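Local coordinates for L-arabinose ABC transporter, periplasmic L-arabinose-binding protein (PDB 4KZK) that probably captures L-arabinose or D-galactose in the periplasm and delivers it to an ABC transporter for uptake into the cell, at residues A182-L193 with H232-D240; G267-F275 with I323-R332. All blocks are in the same frame, centred on the assembly; numbering follows the deposited sequence.

Contact 1. Residues A182-L193 with H232-D240; sequences ARERTTGAVDAL and HWVAFGSND. With GAL (beta-D-galactopyranose), chain B.
The methyl group of Ala182 meets Ser238 CB at 3.8 Å, and at this end of the contact helix 180-195 comes nearest to the turn that follows strand 233-236; a small residue on each side lets the two backbones approach. One turn on, Arg185 reaches for the sugar. Its chain is extended from CG to NE, which carries the guanidinium past Ser238 to the galactose. NH1 gives one hydrogen bond to Ser238 O (2.8 Å, 156° at the hydrogen), with the carbonyl oxygen at the edge of the guanidinium plane, and another to GAL O4. NH2 bonds to GAL O5 at 2.9 Å and also to Thr181 OG1. Thr186 turns its methyl, CG2, onto Gly237 O at 3.4 Å, while its hydroxyl bonds to Arg173 on strand 170-175. A water donates to Gly237 O and is at most weakly bonded to Arg185 O. Further along, the contact becomes apolar around Phe236, whose ring is raised toward the helix with CG between the backbone N and the carbonyl carbon (chi1 48°). Ala189 CB sits over one face as a CH-pi contact, 3.7 Å from the ring centroid; alanine's short side chain lets the helix come down onto the ring face. Val190 CG2 touches the ring edge at CZ, and Leu193 CD1 approaches CE1 obliquely at 3.5 Å before reaching Val234 CG2. Beyond the turn, Asn239 ND2 bonds almost straight to GAL O3 (177°). The polar end of the contact thus fixes the rotation of the Arg185 guanidinium from several sides: with Ser238 O, Thr181 OG1 and two sugar oxygens as acceptors, its N-H groups are aimed at O4 and the ring oxygen O5.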
loop_
_atom_site.group_PDB
_atom_site.type_symbol
_atom_site.label_atom_id
_atom_site.label_comp_id
_atom_site.label_asym_id
_atom_site.label_seq_id
_atom_site.Cartn_x
_atom_site.Cartn_y
_atom_site.Cartn_z
ATOM N N ALA A 182 6.946 -2.372 2.414
ATOM C CA ALA A 182 7.360 -1.834 1.122
ATOM C C ALA A 182 8.539 -2.598 0.532
ATOM O O ALA A 182 8.562 -2.890 -0.660
ATOM C CB ALA A 182 7.694 -0.343 1.239
ATOM N N ARG A 183 9.538 -2.904 1.361
ATOM C CA ARG A 183 10.679 -3.682 0.930
ATOM C C ARG A 183 10.243 -5.049 0.410
ATOM O O ARG A 183 10.721 -5.510 -0.614
ATOM C CB ARG A 183 11.683 -3.857 2.073
ATOM C CG ARG A 183 13.001 -4.504 1.645
ATOM C CD ARG A 183 13.877 -4.949 2.816
ATOM N NE ARG A 183 13.302 -6.111 3.505
ATOM C CZ ARG A 183 13.317 -7.367 3.035
ATOM N NH1 ARG A 183 13.917 -7.679 1.877
ATOM N NH2 ARG A 183 12.739 -8.334 3.735
ATOM N N GLU A 184 9.317 -5.699 1.108
ATOM C CA GLU A 184 8.896 -7.044 0.704
ATOM C C GLU A 184 8.151 -7.034 -0.640
ATOM O O GLU A 184 8.342 -7.939 -1.479
ATOM C CB GLU A 184 8.032 -7.677 1.794
ATOM C CG GLU A 184 8.811 -8.005 3.063
ATOM C CD GLU A 184 7.934 -8.209 4.292
ATOM O OE1 GLU A 184 6.705 -8.403 4.149
ATOM O OE2 GLU A 184 8.484 -8.195 5.420
ATOM N N ARG A 185 7.329 -6.007 -0.862
ATOM C CA ARG A 185 6.597 -5.856 -2.120
ATOM C C ARG A 185 7.553 -5.735 -3.284
ATOM O O ARG A 185 7.349 -6.386 -4.310
ATOM C CB ARG A 185 5.695 -4.616 -2.090
ATOM C CG ARG A 185 4.576 -4.711 -1.087
ATOM C CD ARG A 185 3.955 -3.361 -0.790
ATOM N NE ARG A 185 3.275 -3.380 0.498
ATOM C CZ ARG A 185 2.233 -2.600 0.815
ATOM N NH1 ARG A 185 1.746 -1.752 -0.077
ATOM N NH2 ARG A 185 1.687 -2.655 2.026
ATOM N N THR A 186 8.595 -4.904 -3.153
ATOM C CA THR A 186 9.514 -4.706 -4.270
ATOM C C THR A 186 10.457 -5.878 -4.468
ATOM O O THR A 186 10.801 -6.192 -5.607
ATOM C CB THR A 186 10.281 -3.366 -4.216
ATOM O OG1 THR A 186 11.065 -3.281 -3.028
ATOM C CG2 THR A 186 9.312 -2.228 -4.286
ATOM N N THR A 187 10.869 -6.519 -3.380
ATOM C CA THR A 187 11.686 -7.735 -3.443
ATOM C C THR A 187 10.945 -8.854 -4.177
ATOM O O THR A 187 11.499 -9.524 -5.037
ATOM C CB THR A 187 12.124 -8.188 -2.033
ATOM O OG1 THR A 187 12.862 -7.129 -1.407
ATOM C CG2 THR A 187 13.025 -9.405 -2.108
ATOM N N GLY A 188 9.659 -9.035 -3.873
ATOM C CA GLY A 188 8.875 -10.042 -4.584
ATOM C C GLY A 188 8.799 -9.766 -6.063
ATOM O O GLY A 188 8.949 -10.673 -6.897
ATOM N N ALA A 189 8.571 -8.500 -6.418
ATOM C CA ALA A 189 8.484 -8.136 -7.826
ATOM C C ALA A 189 9.808 -8.399 -8.545
ATOM O O ALA A 189 9.844 -8.984 -9.639
ATOM C CB ALA A 189 8.064 -6.672 -7.972
ATOM N N VAL A 190 10.908 -7.979 -7.939
ATOM C CA VAL A 190 12.211 -8.232 -8.549
ATOM C C VAL A 190 12.470 -9.739 -8.711
ATOM O O VAL A 190 12.956 -10.185 -9.749
ATOM C CB VAL A 190 13.369 -7.577 -7.749
ATOM C CG1 VAL A 190 14.733 -8.060 -8.258
ATOM C CG2 VAL A 190 13.301 -6.062 -7.840
ATOM N N ASP A 191 12.156 -10.512 -7.676
ATOM C CA ASP A 191 12.424 -11.951 -7.696
ATOM C C ASP A 191 11.610 -12.609 -8.796
ATOM O O ASP A 191 12.115 -13.451 -9.538
ATOM C CB ASP A 191 12.099 -12.594 -6.332
ATOM C CG ASP A 191 13.122 -12.269 -5.247
ATOM O OD1 ASP A 191 14.148 -11.612 -5.541
ATOM O OD2 ASP A 191 12.915 -12.687 -4.083
ATOM N N ALA A 192 10.340 -12.231 -8.920
ATOM C CA ALA A 192 9.513 -12.778 -10.000
ATOM C C ALA A 192 10.062 -12.393 -11.384
ATOM O O ALA A 192 10.038 -13.191 -12.318
ATOM C CB ALA A 192 8.052 -12.337 -9.845
ATOM N N LEU A 193 10.568 -11.174 -11.518
ATOM C CA LEU A 193 11.105 -10.732 -12.803
ATOM C C LEU A 193 12.411 -11.479 -13.156
ATOM O O LEU A 193 12.604 -11.904 -14.300
ATOM C CB LEU A 193 11.304 -9.212 -12.825
ATOM C CG LEU A 193 10.002 -8.417 -12.933
ATOM C CD1 LEU A 193 10.230 -6.983 -12.528
ATOM C CD2 LEU A 193 9.417 -8.472 -14.333
ATOM N N HIS A 232 13.297 -0.222 -23.462
ATOM C CA HIS A 232 12.124 -0.715 -22.784
ATOM C C HIS A 232 12.343 -0.705 -21.292
ATOM O O HIS A 232 13.437 -1.066 -20.809
ATOM C CB HIS A 232 11.825 -2.144 -23.210
ATOM C CG HIS A 232 11.347 -2.274 -24.619
ATOM N ND1 HIS A 232 11.576 -3.403 -25.372
ATOM C CD2 HIS A 232 10.624 -1.436 -25.401
ATOM C CE1 HIS A 232 11.019 -3.255 -26.562
ATOM N NE2 HIS A 232 10.425 -2.074 -26.601
ATOM N N TRP A 233 11.287 -0.335 -20.568
ATOM C CA TRP A 233 11.299 -0.324 -19.104
ATOM C C TRP A 233 10.114 -1.022 -18.489
ATOM O O TRP A 233 9.035 -1.034 -19.061
ATOM C CB TRP A 233 11.247 1.107 -18.583
ATOM C CG TRP A 233 12.511 1.873 -18.686
ATOM C CD1 TRP A 233 12.890 2.689 -19.714
ATOM C CD2 TRP A 233 13.556 1.926 -17.711
ATOM N NE1 TRP A 233 14.131 3.228 -19.443
ATOM C CE2 TRP A 233 14.546 2.798 -18.209
ATOM C CE3 TRP A 233 13.742 1.345 -16.448
ATOM C CZ2 TRP A 233 15.719 3.082 -17.497
ATOM C CZ3 TRP A 233 14.897 1.630 -15.743
ATOM C CH2 TRP A 233 15.875 2.490 -16.271
ATOM N N VAL A 234 10.322 -1.544 -17.287
ATOM C CA VAL A 234 9.226 -1.930 -16.409
ATOM C C VAL A 234 9.434 -1.203 -15.087
ATOM O O VAL A 234 10.566 -0.795 -14.755
ATOM C CB VAL A 234 9.135 -3.465 -16.214
ATOM C CG1 VAL A 234 9.019 -4.196 -17.553
ATOM C CG2 VAL A 234 10.325 -3.999 -15.449
ATOM N N ALA A 235 8.346 -1.003 -14.349
ATOM C CA ALA A 235 8.444 -0.254 -13.112
ATOM C C ALA A 235 7.400 -0.701 -12.128
ATOM O O ALA A 235 6.321 -1.153 -12.507
ATOM C CB ALA A 235 8.318 1.246 -13.373
ATOM N N PHE A 236 7.712 -0.527 -10.855
ATOM C CA PHE A 236 6.813 -0.887 -9.780
ATOM C C PHE A 236 7.334 -0.268 -8.511
ATOM O O PHE A 236 8.520 0.032 -8.379
ATOM C CB PHE A 236 6.756 -2.423 -9.652
ATOM C CG PHE A 236 8.121 -3.068 -9.628
ATOM C CD1 PHE A 236 8.758 -3.406 -10.815
ATOM C CD2 PHE A 236 8.792 -3.283 -8.432
ATOM C CE1 PHE A 236 10.021 -3.959 -10.819
ATOM C CE2 PHE A 236 10.050 -3.843 -8.435
ATOM C CZ PHE A 236 10.670 -4.183 -9.624
ATOM N N GLY A 237 6.453 -0.148 -7.547
ATOM C CA GLY A 237 6.831 0.374 -6.249
ATOM C C GLY A 237 6.168 -0.368 -5.118
ATOM O O GLY A 237 6.057 -1.609 -5.117
ATOM N N SER A 238 5.749 0.374 -4.124
ATOM C CA SER A 238 5.049 -0.196 -2.993
ATOM C C SER A 238 3.535 -0.118 -3.174
ATOM O O SER A 238 2.803 -0.839 -2.510
ATOM C CB SER A 238 5.459 0.495 -1.702
ATOM O OG SER A 238 5.208 1.880 -1.756
ATOM N N ASN A 239 3.075 0.778 -4.048
ATOM C CA ASN A 239 1.641 0.975 -4.253
ATOM C C ASN A 239 1.384 1.676 -5.574
ATOM O O ASN A 239 2.313 2.008 -6.304
ATOM C CB ASN A 239 0.984 1.710 -3.057
ATOM C CG ASN A 239 1.448 3.153 -2.901
ATOM O OD1 ASN A 239 2.255 3.654 -3.672
ATOM N ND2 ASN A 239 0.932 3.824 -1.882
ATOM N N ASP A 240 0.103 1.892 -5.887
ATOM C CA ASP A 240 -0.278 2.601 -7.109
ATOM C C ASP A 240 0.310 4.008 -7.169
ATOM O O ASP A 240 0.748 4.470 -8.241
ATOM C CB ASP A 240 -1.811 2.696 -7.256
ATOM C CG ASP A 240 -2.481 1.359 -7.464
ATOM O OD1 ASP A 240 -1.842 0.453 -7.999
ATOM O OD2 ASP A 240 -3.677 1.214 -7.106
HETATM C C1 GAL B . 0.371 0.852 2.908
HETATM C C2 GAL B . 0.371 1.743 1.670
HETATM C C3 GAL B . -1.049 1.760 1.087
HETATM C C4 GAL B . -1.527 0.330 0.851
HETATM C C5 GAL B . -1.448 -0.442 2.156
HETATM C C6 GAL B . -1.853 -1.898 1.975
HETATM O O1 GAL B . 1.710 0.755 3.355
HETATM O O2 GAL B . 0.766 3.039 2.059
HETATM O O3 GAL B . -1.107 2.528 -0.121
HETATM O O4 GAL B . -0.780 -0.288 -0.168
HETATM O O5 GAL B . -0.095 -0.450 2.588
HETATM O O6 GAL B . -1.769 -2.602 3.203
HETATM O O HOH W 1 5.940 -4.161 -6.178
#

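Contact 2. Residues G267-F275 with I323-R332; sequences GSQVALNEF and ITRANEKTAR
Where the last strand in the chain, 315-324, gives way to the C-terminal helix 328-334, the chain packs against helix 269-276, which follows the sugar-binding residue Asn266. Phe275 fills the centre. The peptide between Thr324 and Arg325 lies over the middle of one ring face, Ala271 O stands toward the rim of the opposite face, and Ile323 CD1 meets the edge, 3.9 Å from CE2. Glu328 runs past the ring in the opposite direction, its CG 3.6 Å from Phe275 CD2, so the aliphatic part of an acidic side chain serves as packing while OE2 holds Lys329 in a salt bridge. A water joins this oxygen to Leu272 O.

Two arginines reach across to helix 269-276 and the loop before it. Arg325 lays its CG 3.7 Å from Phe275 CD1 and gives a weak hydrogen bond from NH2 to Glu274 O, its NH1 being held by Phe283 O; a water links NE to Phe275 O. Arg332, bent at chi3 (52°), brings NH1 to Gly267 O at 2.9 Å in a bent bond (130°). Leu272 CD1 covers one face of that guanidinium, 3.7 Å from NE, and a water bridges NH2 to Gln269 OE1. Gly267 has positive phi, and with no side chain it leaves room for Ile323 CD1, 4.0 Å from its CA.

At the turn, Thr324 OG1 accepts from Ala326 N, and Asn327 OD1 accepts from Thr324 N at 2.8 Å. The first of these bonds makes an ST turn, leading from a sheet strand into a terminal helix packed on the outside of a periplasmic-binding-protein domain.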
loop_
_atom_site.group_PDB
_atom_site.type_symbol
_atom_site.label_atom_id
_atom_site.label_comp_id
_atom_site.label_asym_id
_atom_site.label_seq_id
_atom_site.Cartn_x
_atom_site.Cartn_y
_atom_site.Cartn_z
ATOM N N GLY A 267 -5.203 -1.193 -6.365
ATOM C CA GLY A 267 -6.349 -1.274 -7.264
ATOM C C GLY A 267 -7.478 -0.311 -6.930
ATOM O O GLY A 267 -8.636 -0.511 -7.315
ATOM N N SER A 268 -7.135 0.757 -6.192
ATOM C CA SER A 268 -8.071 1.816 -5.821
ATOM C C SER A 268 -8.010 2.961 -6.849
ATOM O O SER A 268 -7.625 2.745 -8.009
ATOM C CB SER A 268 -7.772 2.303 -4.400
ATOM O OG SER A 268 -8.735 3.222 -3.932
ATOM N N GLN A 269 -8.414 4.161 -6.445
ATOM C CA GLN A 269 -8.712 5.207 -7.419
ATOM C C GLN A 269 -7.528 5.697 -8.239
ATOM O O GLN A 269 -7.727 6.181 -9.329
ATOM C CB GLN A 269 -9.422 6.383 -6.724
ATOM C CG GLN A 269 -10.728 5.987 -6.008
ATOM C CD GLN A 269 -11.779 5.382 -6.918
ATOM O OE1 GLN A 269 -12.438 4.369 -6.605
ATOM N NE2 GLN A 269 -11.921 5.957 -8.053
ATOM N N VAL A 270 -6.302 5.551 -7.751
ATOM C CA VAL A 270 -5.153 5.922 -8.568
ATOM C C VAL A 270 -5.032 4.982 -9.779
ATOM O O VAL A 270 -4.794 5.426 -10.894
ATOM C CB VAL A 270 -3.846 5.934 -7.753
ATOM C CG1 VAL A 270 -2.646 6.174 -8.647
ATOM C CG2 VAL A 270 -3.896 6.970 -6.631
ATOM N N ALA A 271 -5.273 3.689 -9.571
ATOM C CA ALA A 271 -5.259 2.719 -10.670
ATOM C C ALA A 271 -6.409 3.029 -11.607
ATOM O O ALA A 271 -6.263 3.072 -12.836
ATOM C CB ALA A 271 -5.400 1.308 -10.124
ATOM N N LEU A 272 -7.577 3.252 -11.027
ATOM C CA LEU A 272 -8.776 3.463 -11.829
ATOM C C LEU A 272 -8.669 4.733 -12.669
ATOM O O LEU A 272 -9.187 4.792 -13.785
ATOM C CB LEU A 272 -10.019 3.528 -10.951
ATOM C CG LEU A 272 -10.283 2.338 -10.023
ATOM C CD1 LEU A 272 -11.698 2.460 -9.484
ATOM C CD2 LEU A 272 -10.045 1.012 -10.728
ATOM N N ASN A 273 -8.008 5.763 -12.153
ATOM C CA ASN A 273 -7.810 6.990 -12.940
ATOM C C ASN A 273 -6.959 6.700 -14.165
ATOM O O ASN A 273 -7.236 7.205 -15.246
ATOM C CB ASN A 273 -7.127 8.075 -12.107
ATOM C CG ASN A 273 -8.048 8.729 -11.104
ATOM O OD1 ASN A 273 -9.271 8.612 -11.199
ATOM N ND2 ASN A 273 -7.477 9.442 -10.150
ATOM N N GLU A 274 -5.915 5.886 -14.014
ATOM C CA GLU A 274 -5.113 5.501 -15.190
ATOM C C GLU A 274 -5.907 4.665 -16.166
ATOM O O GLU A 274 -5.788 4.868 -17.370
ATOM C CB GLU A 274 -3.869 4.719 -14.807
ATOM C CG GLU A 274 -2.912 5.517 -13.927
ATOM C CD GLU A 274 -2.355 6.746 -14.614
ATOM O OE1 GLU A 274 -1.883 6.655 -15.750
ATOM O OE2 GLU A 274 -2.404 7.838 -14.020
ATOM N N PHE A 275 -6.730 3.743 -15.673
ATOM C CA PHE A 275 -7.503 2.857 -16.548
ATOM C C PHE A 275 -8.603 3.599 -17.340
ATOM O O PHE A 275 -8.979 3.167 -18.441
ATOM C CB PHE A 275 -8.182 1.749 -15.732
ATOM C CG PHE A 275 -7.245 0.786 -15.040
ATOM C CD1 PHE A 275 -5.933 0.590 -15.456
ATOM C CD2 PHE A 275 -7.698 0.048 -13.952
ATOM C CE1 PHE A 275 -5.102 -0.320 -14.807
ATOM C CE2 PHE A 275 -6.876 -0.858 -13.315
ATOM C CZ PHE A 275 -5.567 -1.050 -13.734
ATOM N N ILE A 323 -5.571 -6.746 -11.684
ATOM C CA ILE A 323 -6.553 -6.069 -12.533
ATOM C C ILE A 323 -5.822 -5.241 -13.573
ATOM O O ILE A 323 -4.755 -4.682 -13.324
ATOM C CB ILE A 323 -7.577 -5.218 -11.766
ATOM C CG1 ILE A 323 -6.927 -4.117 -10.923
ATOM C CG2 ILE A 323 -8.469 -6.123 -10.917
ATOM C CD1 ILE A 323 -7.962 -3.162 -10.344
ATOM N N THR A 324 -6.423 -5.203 -14.750
ATOM C CA THR A 324 -6.003 -4.374 -15.846
ATOM C C THR A 324 -7.250 -3.651 -16.380
ATOM O O THR A 324 -8.325 -3.794 -15.851
ATOM C CB THR A 324 -5.434 -5.246 -16.975
ATOM O OG1 THR A 324 -6.496 -6.021 -17.533
ATOM C CG2 THR A 324 -4.299 -6.147 -16.467
ATOM N N ARG A 325 -7.104 -2.871 -17.457
ATOM C CA ARG A 325 -8.245 -2.220 -18.073
ATOM C C ARG A 325 -9.332 -3.224 -18.450
ATOM O O ARG A 325 -10.508 -2.880 -18.413
ATOM C CB ARG A 325 -7.794 -1.417 -19.286
ATOM C CG ARG A 325 -7.014 -0.159 -18.903
ATOM C CD ARG A 325 -6.288 0.504 -20.062
ATOM N NE ARG A 325 -5.583 1.708 -19.605
ATOM C CZ ARG A 325 -4.424 1.713 -18.952
ATOM N NH1 ARG A 325 -3.788 0.570 -18.671
ATOM N NH2 ARG A 325 -3.886 2.864 -18.562
ATOM N N ALA A 326 -8.951 -4.452 -18.791
ATOM C CA ALA A 326 -9.906 -5.437 -19.314
ATOM C C ALA A 326 -10.841 -6.035 -18.249
ATOM O O ALA A 326 -11.981 -6.411 -18.553
ATOM C CB ALA A 326 -9.144 -6.561 -19.986
ATOM N N ASN A 327 -10.377 -6.137 -17.006
ATOM C CA ASN A 327 -11.167 -6.802 -15.975
ATOM C C ASN A 327 -11.419 -6.015 -14.702
ATOM O O ASN A 327 -12.026 -6.530 -13.767
ATOM C CB ASN A 327 -10.522 -8.145 -15.626
ATOM C CG ASN A 327 -9.277 -7.979 -14.805
ATOM O OD1 ASN A 327 -8.658 -6.932 -14.849
ATOM N ND2 ASN A 327 -8.928 -8.978 -13.999
ATOM N N GLU A 328 -10.930 -4.782 -14.616
ATOM C CA GLU A 328 -11.033 -4.053 -13.343
ATOM C C GLU A 328 -12.466 -3.893 -12.831
ATOM O O GLU A 328 -12.730 -4.042 -11.626
ATOM C CB GLU A 328 -10.338 -2.688 -13.418
ATOM C CG GLU A 328 -10.778 -1.766 -14.526
ATOM C CD GLU A 328 -11.731 -0.680 -14.093
ATOM O OE1 GLU A 328 -12.168 -0.686 -12.925
ATOM O OE2 GLU A 328 -12.043 0.194 -14.961
ATOM N N LYS A 329 -13.411 -3.612 -13.723
ATOM C CA LYS A 329 -14.787 -3.384 -13.259
ATOM C C LYS A 329 -15.415 -4.656 -12.686
ATOM O O LYS A 329 -16.042 -4.635 -11.625
ATOM C CB LYS A 329 -15.636 -2.807 -14.382
ATOM C CG LYS A 329 -15.132 -1.452 -14.825
ATOM C CD LYS A 329 -16.121 -0.762 -15.753
ATOM C CE LYS A 329 -15.638 0.657 -16.049
ATOM N NZ LYS A 329 -14.260 0.727 -16.636
ATOM N N THR A 330 -15.243 -5.755 -13.401
ATOM C CA THR A 330 -15.738 -7.039 -12.952
ATOM C C THR A 330 -15.086 -7.510 -11.669
ATOM O O THR A 330 -15.760 -7.985 -10.763
ATOM C CB THR A 330 -15.558 -8.066 -14.081
ATOM O OG1 THR A 330 -16.479 -7.730 -15.125
ATOM C CG2 THR A 330 -15.859 -9.463 -13.625
ATOM N N ALA A 331 -13.766 -7.407 -11.614
ATOM C CA ALA A 331 -13.010 -7.875 -10.439
ATOM C C ALA A 331 -13.416 -7.126 -9.185
ATOM O O ALA A 331 -13.604 -7.726 -8.116
ATOM C CB ALA A 331 -11.516 -7.745 -10.640
ATOM N N ARG A 332 -13.533 -5.808 -9.309
ATOM C CA ARG A 332 -13.927 -5.003 -8.189
ATOM C C ARG A 332 -15.356 -5.320 -7.773
ATOM O O ARG A 332 -15.614 -5.495 -6.588
ATOM C CB ARG A 332 -13.731 -3.520 -8.506
ATOM C CG ARG A 332 -12.258 -3.108 -8.500
ATOM C CD ARG A 332 -12.041 -1.650 -8.909
ATOM N NE ARG A 332 -12.890 -0.786 -8.109
ATOM C CZ ARG A 332 -12.565 -0.287 -6.919
ATOM N NH1 ARG A 332 -11.343 -0.456 -6.408
ATOM N NH2 ARG A 332 -13.457 0.412 -6.242
HETATM O O HOH W 2 -12.705 2.656 -4.342
HETATM O O HOH W 3 -11.531 3.168 -14.521
HETATM O O HOH W 4 -7.005 3.802 -20.610
#

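Contact 1 and contact 2 have centres about 19 Å apart and reach the same sheet, and they follow one another along the chain. Asp240, the first helical residue after strand 233-236, connects them: its OD2 lies 2.9 Å from Gly267 N, a probable hydrogen bond, and 3.5 Å from Ala271 CB, while OD1 bonds to Ser286 OG. The residues on either side of this junction bind the galactose: Asn239 precedes Asp240, and Asn266, whose OD1 bonds to the sugar, precedes Gly267. Contact 1 touches the ligand directly through Arg185 and Asn239, whereas contact 2 lies behind the pocket, the side chain of Ser268 being about 8 Å from the galactose between nearest atoms.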